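Local coordinates for metallo-beta-lactamase family protein (Staphylococcus aureus, PDB 3R2U), which binds an iron(III) ion in a metallo-beta-lactamase fold and, with its rhodanese-like domain, is probably an enzyme of sulfur (persulfide) metabolism, at residues Glu249-Glu252 with Ala253-Ile256; Gly311-Glu314 with Gly315-Asn318; Thr354-Ile358 with Gly359-Ile363. All blocks are in the same frame, centred on the assembly; numbering follows the deposited sequence.

Contact 1: residues Glu249-Glu252 with Ala253-Ile256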
loop_
_atom_site.group_PDB
_atom_site.type_symbol
_atom_site.label_atom_id
_atom_site.label_comp_id
_atom_site.label_asym_id
_atom_site.label_seq_id
_atom_site.Cartn_x
_atom_site.Cartn_y
_atom_site.Cartn_z
ATOM N N GLU A 249 -21.191 -37.704 -22.467
ATOM C CA GLU A 249 -22.226 -37.676 -23.490
ATOM C C GLU A 249 -21.600 -38.090 -24.809
ATOM O O GLU A 249 -20.858 -37.318 -25.421
ATOM C CB GLU A 249 -22.854 -36.289 -23.612
ATOM C CG GLU A 249 -23.963 -36.249 -24.645
ATOM C CD GLU A 249 -25.002 -37.316 -24.360
ATOM O OE1 GLU A 249 -25.208 -38.210 -25.208
ATOM O OE2 GLU A 249 -25.538 -37.305 -23.241
ATOM N N ASN A 250 -21.890 -39.308 -25.247
ATOM C CA ASN A 250 -21.309 -39.800 -26.491
ATOM C C ASN A 250 -22.261 -39.770 -27.696
ATOM O O ASN A 250 -21.894 -40.185 -28.794
ATOM C CB ASN A 250 -20.672 -41.176 -26.252
ATOM C CG ASN A 250 -19.486 -41.097 -25.292
ATOM O OD1 ASN A 250 -18.712 -40.130 -25.322
ATOM N ND2 ASN A 250 -19.335 -42.108 -24.444
ATOM N N ASN A 251 -23.476 -39.262 -27.491
ATOM C CA ASN A 251 -24.433 -39.092 -28.580
ATOM C C ASN A 251 -24.251 -37.651 -29.086
ATOM O O ASN A 251 -24.539 -36.699 -28.371
ATOM C CB ASN A 251 -25.858 -39.334 -28.086
ATOM C CG ASN A 251 -26.905 -39.142 -29.172
ATOM O OD1 ASN A 251 -26.894 -38.155 -29.911
ATOM N ND2 ASN A 251 -27.848 -40.070 -29.240
ATOM N N GLU A 252 -23.775 -37.508 -30.317
ATOM C CA GLU A 252 -23.486 -36.195 -30.888
ATOM C C GLU A 252 -24.660 -35.224 -30.861
ATOM O O GLU A 252 -24.492 -34.059 -30.507
ATOM C CB GLU A 252 -22.940 -36.333 -32.314
ATOM C CG GLU A 252 -22.464 -34.996 -32.923
ATOM C CD GLU A 252 -21.890 -35.157 -34.325
ATOM O OE1 GLU A 252 -21.087 -36.084 -34.543
ATOM O OE2 GLU A 252 -22.232 -34.353 -35.208
ATOM N N ALA A 253 -25.841 -35.704 -31.230
ATOM C CA ALA A 253 -27.040 -34.865 -31.278
ATOM C C ALA A 253 -27.414 -34.321 -29.902
ATOM O O ALA A 253 -27.763 -33.143 -29.766
ATOM C CB ALA A 253 -28.226 -35.650 -31.885
ATOM N N THR A 254 -27.357 -35.193 -28.891
ATOM C CA THR A 254 -27.695 -34.825 -27.516
ATOM C C THR A 254 -26.663 -33.830 -26.980
ATOM O O THR A 254 -27.004 -32.900 -26.255
ATOM C CB THR A 254 -27.723 -36.063 -26.611
ATOM O OG1 THR A 254 -28.674 -36.995 -27.121
ATOM C CG2 THR A 254 -28.093 -35.699 -25.166
ATOM N N PHE A 255 -25.404 -34.057 -27.345
ATOM C CA PHE A 255 -24.294 -33.207 -26.950
ATOM C C PHE A 255 -24.504 -31.805 -27.493
ATOM O O PHE A 255 -24.451 -30.827 -26.743
ATOM C CB PHE A 255 -22.996 -33.796 -27.502
ATOM C CG PHE A 255 -21.771 -33.030 -27.133
ATOM C CD1 PHE A 255 -21.336 -31.976 -27.923
ATOM C CD2 PHE A 255 -21.024 -33.387 -26.018
ATOM C CE1 PHE A 255 -20.180 -31.268 -27.588
ATOM C CE2 PHE A 255 -19.866 -32.682 -25.680
ATOM C CZ PHE A 255 -19.450 -31.622 -26.473
ATOM N N ILE A 256 -24.747 -31.723 -28.802
ATOM C CA ILE A 256 -24.972 -30.456 -29.467
ATOM C C ILE A 256 -26.118 -29.708 -28.810
ATOM O O ILE A 256 -25.973 -28.535 -28.457
ATOM C CB ILE A 256 -25.312 -30.647 -30.958
ATOM C CG1 ILE A 256 -24.084 -31.133 -31.721
ATOM C CG2 ILE A 256 -25.825 -29.329 -31.573
ATOM C CD1 ILE A 256 -24.416 -31.591 -33.135
#

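Contact 2: residues Gly311-Glu314 with Gly315-Asn318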
loop_
_atom_site.group_PDB
_atom_site.type_symbol
_atom_site.label_atom_id
_atom_site.label_comp_id
_atom_site.label_asym_id
_atom_site.label_seq_id
_atom_site.Cartn_x
_atom_site.Cartn_y
_atom_site.Cartn_z
ATOM N N GLY A 311 -28.799 7.402 -1.185
ATOM C CA GLY A 311 -28.704 8.723 -1.818
ATOM C C GLY A 311 -27.848 8.703 -3.081
ATOM O O GLY A 311 -26.719 8.250 -3.044
ATOM N N HIS A 312 -28.392 9.178 -4.200
ATOM C CA HIS A 312 -27.649 9.205 -5.454
ATOM C C HIS A 312 -28.224 10.249 -6.391
ATOM O O HIS A 312 -29.301 10.776 -6.144
ATOM C CB HIS A 312 -27.706 7.833 -6.137
ATOM C CG HIS A 312 -29.070 7.450 -6.621
ATOM N ND1 HIS A 312 -29.971 6.752 -5.844
ATOM C CD2 HIS A 312 -29.686 7.662 -7.810
ATOM C CE1 HIS A 312 -31.084 6.561 -6.531
ATOM N NE2 HIS A 312 -30.934 7.099 -7.728
ATOM N N ILE A 313 -27.514 10.512 -7.483
ATOM C CA ILE A 313 -27.958 11.475 -8.494
ATOM C C ILE A 313 -28.708 10.771 -9.601
ATOM O O ILE A 313 -28.257 9.739 -10.104
ATOM C CB ILE A 313 -26.778 12.203 -9.148
ATOM C CG1 ILE A 313 -25.962 12.948 -8.099
ATOM C CG2 ILE A 313 -27.292 13.197 -10.204
ATOM C CD1 ILE A 313 -24.767 13.642 -8.684
ATOM N N GLU A 314 -29.849 11.335 -9.999
ATOM C CA GLU A 314 -30.642 10.734 -11.073
ATOM C C GLU A 314 -29.841 10.731 -12.358
ATOM O O GLU A 314 -28.991 11.592 -12.582
ATOM C CB GLU A 314 -31.988 11.454 -11.254
ATOM C CG GLU A 314 -32.990 11.116 -10.160
ATOM C CD GLU A 314 -33.432 9.648 -10.201
ATOM O OE1 GLU A 314 -32.963 8.846 -9.353
ATOM O OE2 GLU A 314 -34.216 9.289 -11.109
ATOM N N GLY A 315 -30.088 9.735 -13.192
ATOM C CA GLY A 315 -29.348 9.600 -14.446
ATOM C C GLY A 315 -28.086 8.751 -14.312
ATOM O O GLY A 315 -27.573 8.233 -15.308
ATOM N N THR A 316 -27.571 8.588 -13.101
ATOM C CA THR A 316 -26.386 7.765 -12.915
ATOM C C THR A 316 -26.805 6.305 -12.832
ATOM O O THR A 316 -27.940 6.005 -12.503
ATOM C CB THR A 316 -25.593 8.164 -11.656
ATOM O OG1 THR A 316 -26.382 7.926 -10.485
ATOM C CG2 THR A 316 -25.208 9.633 -11.733
ATOM N N ILE A 317 -25.902 5.400 -13.194
ATOM C CA ILE A 317 -26.175 3.981 -13.114
ATOM C C ILE A 317 -25.272 3.400 -12.017
ATOM O O ILE A 317 -24.055 3.613 -12.010
ATOM C CB ILE A 317 -25.915 3.302 -14.474
ATOM C CG1 ILE A 317 -26.903 3.862 -15.515
ATOM C CG2 ILE A 317 -26.041 1.786 -14.353
ATOM C CD1 ILE A 317 -26.549 3.528 -16.937
ATOM N N ASN A 318 -25.868 2.684 -11.084
ATOM C CA ASN A 318 -25.092 2.086 -10.003
ATOM C C ASN A 318 -24.404 0.825 -10.467
ATOM O O ASN A 318 -25.061 -0.117 -10.876
ATOM C CB ASN A 318 -26.014 1.747 -8.831
ATOM C CG ASN A 318 -25.275 1.237 -7.601
ATOM O OD1 ASN A 318 -25.841 0.471 -6.831
ATOM N ND2 ASN A 318 -24.027 1.664 -7.400
HETATM O O HOH W 1 -25.038 9.126 -7.768
#

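Contact 3: residues Thr354-Ile358 with Gly359-Ile363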
loop_
_atom_site.group_PDB
_atom_site.type_symbol
_atom_site.label_atom_id
_atom_site.label_comp_id
_atom_site.label_asym_id
_atom_site.label_seq_id
_atom_site.Cartn_x
_atom_site.Cartn_y
_atom_site.Cartn_z
ATOM N N THR A 354 -9.461 -1.618 -13.642
ATOM C CA THR A 354 -10.248 -2.795 -14.015
ATOM C C THR A 354 -10.872 -2.617 -15.404
ATOM O O THR A 354 -10.847 -3.532 -16.213
ATOM C CB THR A 354 -11.284 -3.146 -12.929
ATOM O OG1 THR A 354 -10.591 -3.408 -11.705
ATOM C CG2 THR A 354 -12.098 -4.401 -13.298
ATOM N N LEU A 355 -11.378 -1.424 -15.707
ATOM C CA LEU A 355 -11.948 -1.165 -17.029
ATOM C C LEU A 355 -10.911 -1.283 -18.142
ATOM O O LEU A 355 -11.238 -1.716 -19.258
ATOM C CB LEU A 355 -12.666 0.173 -17.068
ATOM C CG LEU A 355 -13.976 0.158 -16.259
ATOM C CD1 LEU A 355 -14.585 1.567 -16.168
ATOM C CD2 LEU A 355 -14.990 -0.824 -16.856
ATOM N N GLN A 356 -9.666 -0.902 -17.854
ATOM C CA GLN A 356 -8.617 -1.059 -18.849
ATOM C C GLN A 356 -8.391 -2.557 -19.127
ATOM O O GLN A 356 -7.937 -2.935 -20.208
ATOM C CB GLN A 356 -7.315 -0.405 -18.423
ATOM C CG GLN A 356 -7.417 1.098 -18.189
ATOM C CD GLN A 356 -6.053 1.739 -18.078
ATOM O OE1 GLN A 356 -5.550 1.947 -16.990
ATOM N NE2 GLN A 356 -5.432 1.996 -19.207
ATOM N N LEU A 357 -8.709 -3.407 -18.161
ATOM C CA LEU A 357 -8.556 -4.830 -18.372
ATOM C C LEU A 357 -9.599 -5.376 -19.366
ATOM O O LEU A 357 -9.433 -6.471 -19.895
ATOM C CB LEU A 357 -8.534 -5.603 -17.057
ATOM C CG LEU A 357 -7.399 -5.176 -16.117
ATOM C CD1 LEU A 357 -7.318 -6.119 -14.939
ATOM C CD2 LEU A 357 -6.034 -5.087 -16.834
ATOM N N ILE A 358 -10.662 -4.620 -19.618
ATOM C CA ILE A 358 -11.605 -4.985 -20.689
ATOM C C ILE A 358 -11.470 -4.006 -21.858
ATOM O O ILE A 358 -12.387 -3.810 -22.652
ATOM C CB ILE A 358 -13.080 -5.170 -20.220
ATOM C CG1 ILE A 358 -13.649 -3.908 -19.584
ATOM C CG2 ILE A 358 -13.181 -6.321 -19.241
ATOM C CD1 ILE A 358 -15.176 -3.968 -19.448
ATOM N N GLY A 359 -10.293 -3.401 -21.977
ATOM C CA GLY A 359 -9.982 -2.544 -23.116
ATOM C C GLY A 359 -10.638 -1.190 -23.218
ATOM O O GLY A 359 -10.818 -0.659 -24.343
ATOM N N TYR A 360 -10.999 -0.611 -22.078
ATOM C CA TYR A 360 -11.631 0.715 -22.043
ATOM C C TYR A 360 -10.681 1.678 -21.334
ATOM O O TYR A 360 -10.408 1.514 -20.140
ATOM C CB TYR A 360 -13.000 0.671 -21.346
ATOM C CG TYR A 360 -13.681 2.010 -21.370
ATOM C CD1 TYR A 360 -14.397 2.442 -22.505
ATOM C CD2 TYR A 360 -13.573 2.877 -20.297
ATOM C CE1 TYR A 360 -14.999 3.686 -22.531
ATOM C CE2 TYR A 360 -14.167 4.118 -20.317
ATOM C CZ TYR A 360 -14.865 4.528 -21.437
ATOM O OH TYR A 360 -15.455 5.766 -21.447
ATOM N N ASP A 361 -10.186 2.681 -22.067
ATOM C CA ASP A 361 -9.188 3.628 -21.537
ATOM C C ASP A 361 -9.718 5.060 -21.492
ATOM O O ASP A 361 -8.939 5.995 -21.351
ATOM C CB ASP A 361 -7.938 3.643 -22.464
ATOM C CG ASP A 361 -7.143 2.340 -22.435
ATOM O OD1 ASP A 361 -7.274 1.526 -21.486
ATOM O OD2 ASP A 361 -6.353 2.141 -23.370
ATOM N N ASP A 362 -11.027 5.237 -21.595
ATOM C CA ASP A 362 -11.594 6.576 -21.779
ATOM C C ASP A 362 -12.391 7.195 -20.614
ATOM O O ASP A 362 -13.255 8.044 -20.846
ATOM C CB ASP A 362 -12.427 6.581 -23.061
ATOM C CG ASP A 362 -11.574 6.378 -24.310
ATOM O OD1 ASP A 362 -10.368 6.632 -24.252
ATOM O OD2 ASP A 362 -12.112 5.966 -25.357
ATOM N N ILE A 363 -12.078 6.816 -19.382
ATOM C CA ILE A 363 -12.710 7.455 -18.220
ATOM C C ILE A 363 -12.239 8.900 -18.278
ATOM O O ILE A 363 -11.037 9.173 -18.372
ATOM C CB ILE A 363 -12.313 6.819 -16.905
ATOM C CG1 ILE A 363 -12.848 5.392 -16.841
ATOM C CG2 ILE A 363 -12.863 7.609 -15.711
ATOM C CD1 ILE A 363 -14.371 5.282 -16.917
#

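Contact 1: residues Glu249-Glu252 with Ala253-Ile256
Asn251 and Thr254 set their side chains at about a right angle where helix 252-260 begins. The Asn251 side chain has CG anti to the backbone N (chi1 179°), which carries OD1 forward over the first turn. There OD1 accepts a hydrogen bond from Thr254 N at 3.2 Å. The N-H points almost straight at the oxygen, but it comes from above the carbonyl plane and not along a lone pair. Thr254 OG1 lies 3.5 Å from Asn251 CG, so the hydroxyl packs beside the amide that caps its own backbone. Ala253 CB also touches Asn251 OD1.

Glu249 reaches Thr254 from another direction. Its chain is bent at chi2 (54°) and crosses the threonine at about a right angle. Glu249 OE2 meets the methyl group Thr254 CG2 at 3.6 Å. The same bend brings OE1 back to the backbone, where Asn251 N donates to Glu249 OE1 at 3.1 Å on the anti side of the carboxylate. This bond ties the carboxylate to the cap residue. The negative charge near the helix N-terminus would probably be favoured by the helix dipole. Farther back, Glu249 CG packs on Phe255 CB at 3.9 Å.

Glu252 and Ile256 lie side by side and point the same way, one turn apart. Glu252 CG touches Ile256 CD1 at 3.9 Å, and both side chains rest on helix 191-206. The Phe255 ring leads inward, where it meets Phe200 edge-to-face and also meets the ring of Trp245. Helical backbone bonds begin with Phe255 N to Asn251 O at 3.0 Å and Ile256 N to Glu252 O at 2.9 Å. The arrangement is an asparagine N-cap, a common way to begin an alpha-helix, here helix 252-260.

Contact 2: residues Gly311-Glu314 with Gly315-Asn318
Ile313 O is gripped twice by Thr316. The hydroxyl OG1 of Thr316 donates to Ile313 O at 2.6 Å, in the carbonyl plane. Thr316 N donates to the same Ile313 O at 3.3 Å, tilted from that plane. The second bond closes a type II beta turn from Ile313 to Thr316. Thr316 OG1 stands between its own backbone N and carbonyl carbon (chi1 64°), which lets hydroxyl and amide reach one acceptor together. The methyl group Thr316 CG2 then rests against Ile313 CB at 4.0 Å.

Gly315 has positive phi, as expected at the third position of this turn. A CB there would be jammed against Glu314 O.

A water joins the two arms of the loop. It accepts from Ile313 N at 2.9 Å and donates to Thr316 OG1 at 3.3 Å. On the Ile313 arm, His312 NE2 makes a weak bond to Glu314 OE1. The firmer hold on this ring is at ND1, which bonds to Tyr308 O, and the ring also stacks on that of Tyr308. With one carbonyl oxygen taking two donors and the water bridging the arms, the turn is held mainly by polar bonds, with little apolar packing across it.

Contact 3: residues Thr354-Ile358 with Gly359-Ile363
A Schellman motif ends helix 345-356, with Gly359 as the C-prime residue. The wider loop of the motif is closed by Tyr360 N, which donates to Leu355 O at 3.0 Å. The shorter loop is closed by Gly359 N to Gln356 O, also 3.0 Å, within a type I beta turn from Gln356 to Gly359. Leu355 O accepts a second hydrogen bond, from Ile358 N. The two donors reach it from opposite faces of its plane. Gly359 has positive phi, which lets the chain leave the helix.

Side chains follow the chain out. Gln356 NE2 donates to Asp361 OD1 at 3.0 Å, and the N-H...O angle is 163°. The oxygen lies in the amide plane, but the donor stands above the carboxylate plane. The amide and carboxylate planes are nearly perpendicular, at 83°. Both groups have outside partners: Gln356 NE2 also bonds to Gln285 O, and Asp361 OD1 forms a salt bridge with Arg57. On the apolar side, Leu355 CD1 meets Ile363 CD1 at 3.8 Å, with the side chains crossing at about a right angle. Ile363 CG1 lies in plane at the edge of the Tyr360 ring.

The contact is buried between secondary-structure elements. Leu355 and Ile358 pack on helix 325-329, and Ile358 also touches helix 269-279. Tyr360 and Ile363 lean on strand 339-342 as the chain turns into strand 363-367, at the edge of the parallel sheet.

How the contacts relate
The three contacts are local turns or caps, met in series along the chain. Contact 1 starts a helix, contact 2 joins helix 305-310 to strand 317-318, and contact 3 leads from a helix toward strand 363-367. Contacts 2 and 3 therefore serve the two outer strands of one parallel four-stranded sheet. Their centres are 21 Å apart and their nearest atoms about 11 Å. Contact 1 stands apart, with its centre 39 Å from that of contact 3 and 48 Å from that of contact 2. The iron(III) ion, bound by His80, His143 and Asp169, lies about 12 Å from the Ile358 side chain of contact 3.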